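Local coordinates for putative sugar binding protein (Geobacillus stearothermophilus, PDB 6GT9), which binds beta-D-galactose, probably as the extracellular sugar-binding part of a three-component sensing system linked to galactan utilization, at residues A[31-36]-A[279-284]; A[153-158]-A[211-216]; A[255-260]-A[300-305]. All blocks are in the same frame, centred on the assembly; numbering follows the deposited sequence.

Contact 1. Residues A[31-36]-A[279-284]; sequences YHFVLV and MMAEIV
The axes of strand 32-36 and helix residues 279-284 come within 10.6 Å at 140°, closer to antiparallel than to perpendicular, and Phe33 and Met280 meet between them. Met280 lays its CG over the centre of the Phe33 ring, 3.5 Å from the ring centroid. This is a CH-pi contact, only 9° off the ring normal. The Met280 chain leaves with CG anti to the backbone N (chi1 -175°). The bend at chi2 then sets SD above the same face, 5.0 Å from the Phe33 centroid, as a Met-aromatic contact at a distance. In this periplasmic-binding-protein fold the helix packs on one side of a parallel sheet, and helix 73-85 touches Val34 and Val36 of the strand. One turn beyond Met280, Val284 splits its two methyls between two rings. Val284 CG2 reaches Phe33 CE1 at 4.1 Å. Its CG1 meets Tyr31 CE1 at 3.5 Å, the valine and the tyrosine reaching toward each other from their own backbones. Ala281 adds a looser touch, its CB lying 4.4 Å from Phe33 CE2. Met280 also packs on Ile92 of strand 90-93 and Val116 of strand 115-118.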
loop_
_atom_site.group_PDB
_atom_site.type_symbol
_atom_site.label_atom_id
_atom_site.label_comp_id
_atom_site.label_asym_id
_atom_site.label_seq_id
_atom_site.Cartn_x
_atom_site.Cartn_y
_atom_site.Cartn_z
ATOM N N TYR A 31 -14.061 24.496 0.881
ATOM C CA TYR A 31 -14.210 23.181 1.487
ATOM C C TYR A 31 -12.875 22.734 2.075
ATOM O O TYR A 31 -11.815 23.000 1.511
ATOM C CB TYR A 31 -14.685 22.160 0.450
ATOM C CG TYR A 31 -16.102 22.390 -0.057
ATOM C CD1 TYR A 31 -17.190 22.188 0.777
ATOM C CD2 TYR A 31 -16.346 22.779 -1.370
ATOM C CE1 TYR A 31 -18.484 22.381 0.330
ATOM C CE2 TYR A 31 -17.650 22.975 -1.828
ATOM C CZ TYR A 31 -18.711 22.768 -0.967
ATOM O OH TYR A 31 -20.017 22.954 -1.382
ATOM N N HIS A 32 -12.931 22.024 3.195
ATOM C CA HIS A 32 -11.740 21.481 3.846
ATOM C C HIS A 32 -11.834 19.959 3.814
ATOM O O HIS A 32 -12.713 19.377 4.461
ATOM C CB HIS A 32 -11.618 21.993 5.282
ATOM C CG HIS A 32 -11.559 23.490 5.397
ATOM N ND1 HIS A 32 -10.446 24.226 5.048
ATOM C CD2 HIS A 32 -12.474 24.386 5.838
ATOM C CE1 HIS A 32 -10.683 25.511 5.253
ATOM N NE2 HIS A 32 -11.904 25.633 5.736
ATOM N N PHE A 33 -10.942 19.322 3.050
ATOM C CA PHE A 33 -10.793 17.873 3.006
ATOM C C PHE A 33 -9.493 17.492 3.701
ATOM O O PHE A 33 -8.473 18.166 3.527
ATOM C CB PHE A 33 -10.727 17.325 1.570
ATOM C CG PHE A 33 -11.932 17.641 0.708
ATOM C CD1 PHE A 33 -13.110 18.136 1.256
ATOM C CD2 PHE A 33 -11.869 17.421 -0.660
ATOM C CE1 PHE A 33 -14.206 18.420 0.443
ATOM C CE2 PHE A 33 -12.955 17.698 -1.473
ATOM C CZ PHE A 33 -14.122 18.213 -0.914
ATOM N N VAL A 34 -9.518 16.405 4.465
ATOM C CA VAL A 34 -8.326 15.897 5.133
ATOM C C VAL A 34 -7.940 14.574 4.486
ATOM O O VAL A 34 -8.795 13.708 4.275
ATOM C CB VAL A 34 -8.546 15.721 6.644
ATOM C CG1 VAL A 34 -7.274 15.136 7.294
ATOM C CG2 VAL A 34 -8.919 17.074 7.296
ATOM N N LEU A 35 -6.659 14.421 4.171
ATOM C CA LEU A 35 -6.103 13.153 3.707
ATOM C C LEU A 35 -5.172 12.654 4.799
ATOM O O LEU A 35 -4.244 13.367 5.192
ATOM C CB LEU A 35 -5.353 13.316 2.385
ATOM C CG LEU A 35 -4.520 12.116 1.913
ATOM C CD1 LEU A 35 -5.392 10.895 1.618
ATOM C CD2 LEU A 35 -3.683 12.495 0.696
ATOM N N VAL A 36 -5.437 11.455 5.304
ATOM C CA VAL A 36 -4.643 10.859 6.373
ATOM C C VAL A 36 -3.816 9.728 5.765
ATOM O O VAL A 36 -4.388 8.723 5.317
ATOM C CB VAL A 36 -5.529 10.340 7.511
ATOM C CG1 VAL A 36 -4.662 9.722 8.599
ATOM C CG2 VAL A 36 -6.396 11.467 8.061
ATOM N N MET A 279 -13.681 12.473 -6.227
ATOM C CA MET A 279 -14.870 11.779 -5.727
ATOM C C MET A 279 -15.467 12.514 -4.538
ATOM O O MET A 279 -16.684 12.678 -4.450
ATOM C CB MET A 279 -14.548 10.338 -5.310
ATOM C CG MET A 279 -13.931 9.397 -6.350
ATOM S SD MET A 279 -15.102 8.728 -7.525
ATOM C CE MET A 279 -15.378 10.155 -8.588
ATOM N N MET A 280 -14.619 12.942 -3.592
ATOM C CA MET A 280 -15.115 13.642 -2.414
ATOM C C MET A 280 -15.923 14.883 -2.800
ATOM O O MET A 280 -16.974 15.155 -2.212
ATOM C CB MET A 280 -13.944 14.017 -1.500
ATOM C CG MET A 280 -14.405 14.659 -0.190
ATOM S SD MET A 280 -15.437 13.574 0.819
ATOM C CE MET A 280 -14.202 12.486 1.536
ATOM N N ALA A 281 -15.451 15.641 -3.792
ATOM C CA ALA A 281 -16.168 16.839 -4.215
ATOM C C ALA A 281 -17.525 16.483 -4.811
ATOM O O ALA A 281 -18.511 17.180 -4.574
ATOM C CB ALA A 281 -15.331 17.632 -5.219
ATOM N N GLU A 282 -17.598 15.377 -5.552
ATOM C CA GLU A 282 -18.877 14.927 -6.102
ATOM C C GLU A 282 -19.844 14.513 -4.999
ATOM O O GLU A 282 -21.044 14.779 -5.084
ATOM C CB GLU A 282 -18.639 13.763 -7.065
ATOM C CG GLU A 282 -17.914 14.152 -8.333
ATOM C CD GLU A 282 -18.822 14.873 -9.315
ATOM O OE1 GLU A 282 -19.706 14.215 -9.915
ATOM O OE2 GLU A 282 -18.657 16.103 -9.476
ATOM N N ILE A 283 -19.340 13.833 -3.967
ATOM C CA ILE A 283 -20.176 13.434 -2.838
ATOM C C ILE A 283 -20.691 14.666 -2.102
ATOM O O ILE A 283 -21.877 14.753 -1.750
ATOM C CB ILE A 283 -19.352 12.517 -1.905
ATOM C CG1 ILE A 283 -19.038 11.188 -2.588
ATOM C CG2 ILE A 283 -20.048 12.324 -0.553
ATOM C CD1 ILE A 283 -17.878 10.456 -1.944
ATOM N N VAL A 284 -19.807 15.637 -1.854
ATOM C CA VAL A 284 -20.213 16.860 -1.153
ATOM C C VAL A 284 -21.289 17.602 -1.943
ATOM O O VAL A 284 -22.109 18.323 -1.366
ATOM C CB VAL A 284 -18.974 17.738 -0.884
ATOM C CG1 VAL A 284 -19.360 19.134 -0.496
ATOM C CG2 VAL A 284 -18.120 17.093 0.206
#

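Contact 2. Residues A[153-158]-A[211-216]; sequences KATVAI and HPDVNA
Asn215 turns its CG between its own backbone N and carbonyl carbon (chi1 57°), which swings OD1 round to the backbone of Thr155. Thr155 N donates to Asn215 OD1 at 2.8 Å, with 162° at the hydrogen and the donor somewhat tilted from the amide carbonyl plane. This side-chain oxygen takes the amide of Thr155 just before the bridge at Ala216. Helix 197-210 and the turn after it link strand 185-192 to strand 216-219 in a beta-alpha-beta crossover, as expected in a periplasmic-binding-protein fold. Strand 154-160 lies between those two strands. The site is where strand 216-219 pairs in parallel with strand 154-160 in a mixed sheet. A type I beta turn from His211 to Val214 leads into it from the helix. Thr155 O takes the backbone N of Asn215 at 3.0 Å, and a weak bond from Ala216 N as well. One carbonyl therefore holds two successive amides of the incoming chain. Val156 and Ala216 form the parallel bridge, and Val156 CG2 touches Ala216 CB at 4.0 Å. Ala154 CB meets the same methyl. On the other face of the sheet, Ala157 CB packs against Val214 CG1, and Ile207 touches both residues. Thr155 puts CB close to the carbonyl of Asp213. Ala157 N donates to Ala216 O at 2.8 Å, nearly straight at 167°.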
loop_
_atom_site.group_PDB
_atom_site.type_symbol
_atom_site.label_atom_id
_atom_site.label_comp_id
_atom_site.label_asym_id
_atom_site.label_seq_id
_atom_site.Cartn_x
_atom_site.Cartn_y
_atom_site.Cartn_z
ATOM N N LYS A 153 9.125 -23.594 -8.625
ATOM C CA LYS A 153 10.103 -24.119 -7.677
ATOM C C LYS A 153 10.785 -22.965 -6.943
ATOM O O LYS A 153 11.564 -22.216 -7.543
ATOM C CB LYS A 153 11.118 -24.994 -8.412
ATOM C CG LYS A 153 10.443 -26.164 -9.134
ATOM C CD LYS A 153 11.298 -26.739 -10.248
ATOM C CE LYS A 153 11.396 -25.793 -11.445
ATOM N NZ LYS A 153 12.101 -26.455 -12.589
ATOM N N ALA A 154 10.510 -22.827 -5.647
ATOM C CA ALA A 154 11.051 -21.707 -4.888
ATOM C C ALA A 154 10.867 -21.946 -3.401
ATOM O O ALA A 154 9.846 -22.493 -2.973
ATOM C CB ALA A 154 10.377 -20.382 -5.285
ATOM N N THR A 155 11.862 -21.520 -2.621
ATOM C CA THR A 155 11.795 -21.486 -1.169
ATOM C C THR A 155 11.617 -20.019 -0.779
ATOM O O THR A 155 12.560 -19.227 -0.882
ATOM C CB THR A 155 13.053 -22.090 -0.541
ATOM O OG1 THR A 155 13.184 -23.459 -0.961
ATOM C CG2 THR A 155 12.966 -22.034 0.979
ATOM N N VAL A 156 10.411 -19.664 -0.334
ATOM C CA VAL A 156 9.954 -18.279 -0.298
ATOM C C VAL A 156 9.945 -17.761 1.130
ATOM O O VAL A 156 9.433 -18.426 2.039
ATOM C CB VAL A 156 8.550 -18.144 -0.914
ATOM C CG1 VAL A 156 8.076 -16.707 -0.831
ATOM C CG2 VAL A 156 8.563 -18.640 -2.356
ATOM N N ALA A 157 10.465 -16.554 1.313
ATOM C CA ALA A 157 10.203 -15.750 2.497
ATOM C C ALA A 157 9.425 -14.506 2.098
ATOM O O ALA A 157 9.611 -13.966 1.003
ATOM C CB ALA A 157 11.503 -15.343 3.202
ATOM N N ILE A 158 8.577 -14.041 3.016
ATOM C CA ILE A 158 7.693 -12.901 2.799
ATOM C C ILE A 158 8.054 -11.828 3.804
ATOM O O ILE A 158 8.181 -12.108 5.002
ATOM C CB ILE A 158 6.208 -13.274 2.952
ATOM C CG1 ILE A 158 5.800 -14.284 1.890
ATOM C CG2 ILE A 158 5.321 -11.999 2.896
ATOM C CD1 ILE A 158 4.329 -14.716 1.966
ATOM N N HIS A 211 17.171 -19.420 7.876
ATOM C CA HIS A 211 16.701 -20.219 6.744
ATOM C C HIS A 211 17.660 -20.015 5.584
ATOM O O HIS A 211 17.351 -19.282 4.637
ATOM C CB HIS A 211 15.288 -19.824 6.314
ATOM C CG HIS A 211 14.291 -19.806 7.426
ATOM N ND1 HIS A 211 13.527 -20.904 7.755
ATOM C CD2 HIS A 211 13.906 -18.813 8.265
ATOM C CE1 HIS A 211 12.724 -20.594 8.757
ATOM N NE2 HIS A 211 12.933 -19.330 9.086
ATOM N N PRO A 212 18.836 -20.649 5.621
ATOM C CA PRO A 212 19.779 -20.497 4.503
ATOM C C PRO A 212 19.250 -21.035 3.189
ATOM O O PRO A 212 19.862 -20.770 2.147
ATOM C CB PRO A 212 21.014 -21.288 4.970
ATOM C CG PRO A 212 20.906 -21.311 6.446
ATOM C CD PRO A 212 19.435 -21.397 6.739
ATOM N N ASP A 213 18.145 -21.772 3.195
ATOM C CA ASP A 213 17.608 -22.330 1.963
ATOM C C ASP A 213 16.676 -21.369 1.218
ATOM O O ASP A 213 16.306 -21.659 0.080
ATOM C CB ASP A 213 16.884 -23.654 2.256
ATOM C CG ASP A 213 15.807 -23.519 3.332
ATOM O OD1 ASP A 213 15.857 -22.552 4.125
ATOM O OD2 ASP A 213 14.910 -24.392 3.391
ATOM N N VAL A 214 16.305 -20.231 1.818
ATOM C CA VAL A 214 15.491 -19.243 1.112
ATOM C C VAL A 214 16.214 -18.776 -0.140
ATOM O O VAL A 214 17.379 -18.361 -0.089
ATOM C CB VAL A 214 15.170 -18.055 2.035
ATOM C CG1 VAL A 214 14.616 -16.882 1.228
ATOM C CG2 VAL A 214 14.201 -18.477 3.109
ATOM N N ASN A 215 15.528 -18.853 -1.279
ATOM C CA ASN A 215 16.054 -18.318 -2.527
ATOM C C ASN A 215 15.043 -17.412 -3.226
ATOM O O ASN A 215 15.249 -17.047 -4.392
ATOM C CB ASN A 215 16.506 -19.458 -3.461
ATOM C CG ASN A 215 15.389 -20.457 -3.773
ATOM O OD1 ASN A 215 14.213 -20.225 -3.469
ATOM N ND2 ASN A 215 15.759 -21.579 -4.394
ATOM N N ALA A 216 13.964 -17.034 -2.541
ATOM C CA ALA A 216 12.961 -16.146 -3.106
ATOM C C ALA A 216 12.353 -15.284 -2.003
ATOM O O ALA A 216 12.020 -15.786 -0.924
ATOM C CB ALA A 216 11.863 -16.938 -3.831
#

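Contact 3. Residues A[255-260]-A[300-305]; sequences YLQKGT and IRKKDL
Lys302 NZ bonds twice to one residue, Gln257, through both the backbone and the side chain. It donates to Gln257 O at 2.7 Å, in the carbonyl plane and on a lone pair. The second bond, to Gln257 OE1 at 2.8 Å, comes from above the amide plane and so misses the lone pairs. Lys302 is extended up to its last torsion, where chi4 of 63° turns NZ to both oxygens. The Gln257 amide also lies against Leu305, with NE2 3.6 Å from Leu305 CD1. Next to these polar groups, Leu256 CD2 meets Ile300 CD1 at 3.7 Å, the two side chains crossing at about a right angle. The helix 250-258 ends here in a Schellman motif at Gly259. It packs beside the antiparallel edge strand 298-301 of the mixed sheet. The side chain of Ile300 lies about 9 Å from that of Asp247, which binds galactose, so this packing is near the pocket but outside it. Past the strand the chain makes a 3-10 turn, 302-304. Arg301 N donates to Asp304 OD2 at 2.9 Å. Farther out, the guanidinium group of Arg301 makes a salt bridge to Asp149, while Ile300 packs on Thr264 and Val266 of the neighbouring strand.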
loop_
_atom_site.group_PDB
_atom_site.type_symbol
_atom_site.label_atom_id
_atom_site.label_comp_id
_atom_site.label_asym_id
_atom_site.label_seq_id
_atom_site.Cartn_x
_atom_site.Cartn_y
_atom_site.Cartn_z
ATOM N N TYR A 255 16.975 -1.110 -8.895
ATOM C CA TYR A 255 17.303 -2.507 -8.618
ATOM C C TYR A 255 16.761 -3.441 -9.698
ATOM O O TYR A 255 17.402 -4.441 -10.051
ATOM C CB TYR A 255 16.747 -2.901 -7.255
ATOM C CG TYR A 255 17.612 -2.555 -6.063
ATOM C CD1 TYR A 255 18.944 -2.952 -6.001
ATOM C CD2 TYR A 255 17.084 -1.851 -4.979
ATOM C CE1 TYR A 255 19.733 -2.651 -4.898
ATOM C CE2 TYR A 255 17.861 -1.546 -3.877
ATOM C CZ TYR A 255 19.183 -1.949 -3.840
ATOM O OH TYR A 255 19.952 -1.644 -2.742
ATOM N N LEU A 256 15.560 -3.147 -10.206
ATOM C CA LEU A 256 15.007 -3.894 -11.327
ATOM C C LEU A 256 15.900 -3.773 -12.553
ATOM O O LEU A 256 16.137 -4.760 -13.264
ATOM C CB LEU A 256 13.603 -3.375 -11.626
ATOM C CG LEU A 256 12.528 -4.175 -12.338
ATOM C CD1 LEU A 256 12.276 -5.501 -11.653
ATOM C CD2 LEU A 256 11.266 -3.328 -12.340
ATOM N N GLN A 257 16.412 -2.568 -12.812
ATOM C CA GLN A 257 17.331 -2.385 -13.929
ATOM C C GLN A 257 18.630 -3.151 -13.702
ATOM O O GLN A 257 19.185 -3.735 -14.641
ATOM C CB GLN A 257 17.601 -0.895 -14.138
ATOM C CG GLN A 257 18.535 -0.568 -15.298
ATOM C CD GLN A 257 17.922 -0.837 -16.667
ATOM O OE1 GLN A 257 18.615 -1.273 -17.589
ATOM N NE2 GLN A 257 16.624 -0.570 -16.808
ATOM N N LYS A 258 19.121 -3.170 -12.461
ATOM C CA LYS A 258 20.337 -3.899 -12.122
ATOM C C LYS A 258 20.145 -5.405 -12.126
ATOM O O LYS A 258 21.145 -6.134 -12.104
ATOM C CB LYS A 258 20.849 -3.471 -10.749
ATOM C CG LYS A 258 21.694 -2.210 -10.759
ATOM C CD LYS A 258 21.812 -1.592 -9.368
ATOM C CE LYS A 258 23.045 -2.062 -8.607
ATOM N NZ LYS A 258 23.072 -3.539 -8.416
ATOM N N GLY A 259 18.905 -5.888 -12.143
ATOM C CA GLY A 259 18.632 -7.309 -12.074
ATOM C C GLY A 259 18.521 -7.865 -10.671
ATOM O O GLY A 259 18.149 -9.035 -10.516
ATOM N N THR A 260 18.815 -7.057 -9.648
ATOM C CA THR A 260 18.718 -7.523 -8.267
ATOM C C THR A 260 17.282 -7.870 -7.899
ATOM O O THR A 260 17.021 -8.915 -7.292
ATOM C CB THR A 260 19.262 -6.455 -7.325
ATOM O OG1 THR A 260 20.548 -6.022 -7.787
ATOM C CG2 THR A 260 19.374 -7.008 -5.921
ATOM N N ILE A 300 5.226 -5.889 -13.375
ATOM C CA ILE A 300 6.160 -5.491 -14.411
ATOM C C ILE A 300 7.517 -6.099 -14.085
ATOM O O ILE A 300 7.836 -6.405 -12.931
ATOM C CB ILE A 300 6.275 -3.965 -14.561
ATOM C CG1 ILE A 300 6.762 -3.342 -13.248
ATOM C CG2 ILE A 300 4.933 -3.377 -15.011
ATOM C CD1 ILE A 300 7.855 -2.312 -13.413
ATOM N N ARG A 301 8.319 -6.271 -15.128
ATOM C CA ARG A 301 9.677 -6.779 -15.029
ATOM C C ARG A 301 10.591 -5.810 -15.767
ATOM O O ARG A 301 10.140 -4.801 -16.317
ATOM C CB ARG A 301 9.776 -8.207 -15.596
ATOM C CG ARG A 301 8.877 -9.211 -14.877
ATOM C CD ARG A 301 8.722 -10.511 -15.648
ATOM N NE ARG A 301 7.985 -11.527 -14.894
ATOM C CZ ARG A 301 6.662 -11.672 -14.936
ATOM N NH1 ARG A 301 5.931 -10.855 -15.681
ATOM N NH2 ARG A 301 6.067 -12.625 -14.222
ATOM N N LYS A 302 11.888 -6.130 -15.774
ATOM C CA LYS A 302 12.880 -5.276 -16.423
ATOM C C LYS A 302 12.565 -5.039 -17.899
ATOM O O LYS A 302 12.885 -3.971 -18.434
ATOM C CB LYS A 302 14.266 -5.902 -16.271
ATOM C CG LYS A 302 15.403 -5.105 -16.885
ATOM C CD LYS A 302 16.670 -5.946 -16.919
ATOM C CE LYS A 302 17.760 -5.281 -17.733
ATOM N NZ LYS A 302 18.172 -3.989 -17.135
ATOM N N LYS A 303 11.948 -6.014 -18.578
ATOM C CA LYS A 303 11.589 -5.845 -19.982
ATOM C C LYS A 303 10.531 -4.770 -20.191
ATOM O O LYS A 303 10.310 -4.346 -21.331
ATOM C CB LYS A 303 11.084 -7.169 -20.575
ATOM C CG LYS A 303 9.744 -7.618 -20.004
ATOM C CD LYS A 303 9.195 -8.882 -20.656
ATOM C CE LYS A 303 10.124 -10.074 -20.457
ATOM N NZ LYS A 303 10.675 -10.151 -19.069
ATOM N N ASP A 304 9.866 -4.333 -19.134
ATOM C CA ASP A 304 8.847 -3.307 -19.264
ATOM C C ASP A 304 9.394 -1.911 -19.043
ATOM O O ASP A 304 8.671 -0.945 -19.266
ATOM C CB ASP A 304 7.699 -3.587 -18.294
ATOM C CG ASP A 304 7.007 -4.905 -18.580
ATOM O OD1 ASP A 304 6.301 -4.979 -19.605
ATOM O OD2 ASP A 304 7.155 -5.861 -17.780
ATOM N N LEU A 305 10.642 -1.787 -18.619
ATOM C CA LEU A 305 11.298 -0.494 -18.477
ATOM C C LEU A 305 11.765 -0.028 -19.836
ATOM O O LEU A 305 12.460 -0.794 -20.518
ATOM C CB LEU A 305 12.471 -0.575 -17.529
ATOM C CG LEU A 305 12.135 -1.230 -16.195
ATOM C CD1 LEU A 305 13.392 -1.306 -15.358
ATOM C CD2 LEU A 305 11.034 -0.462 -15.488
#

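From the N terminus, residues 31-36 open contact 1, which ties the first strand of the parallel sheet to helix 269-284. The chain then passes into the other, mixed sheet. There contact 2 joins two neighbouring strands, closing a loop of 52 residues that holds helices 166-179 and 197-210 and strand 185-192. Contact 2 is nested within contact 1. Next, 255-260 opens contact 3. Helix 269-284 closes contact 1 before 300-305 closes contact 3, so these two cross. Contact 3 sets helix 250-258 against the edge strand 298-301. Contacts 2 and 3 follow in series on the same sheet. Contact 1 lies on the opposite side of the chain's centre from both.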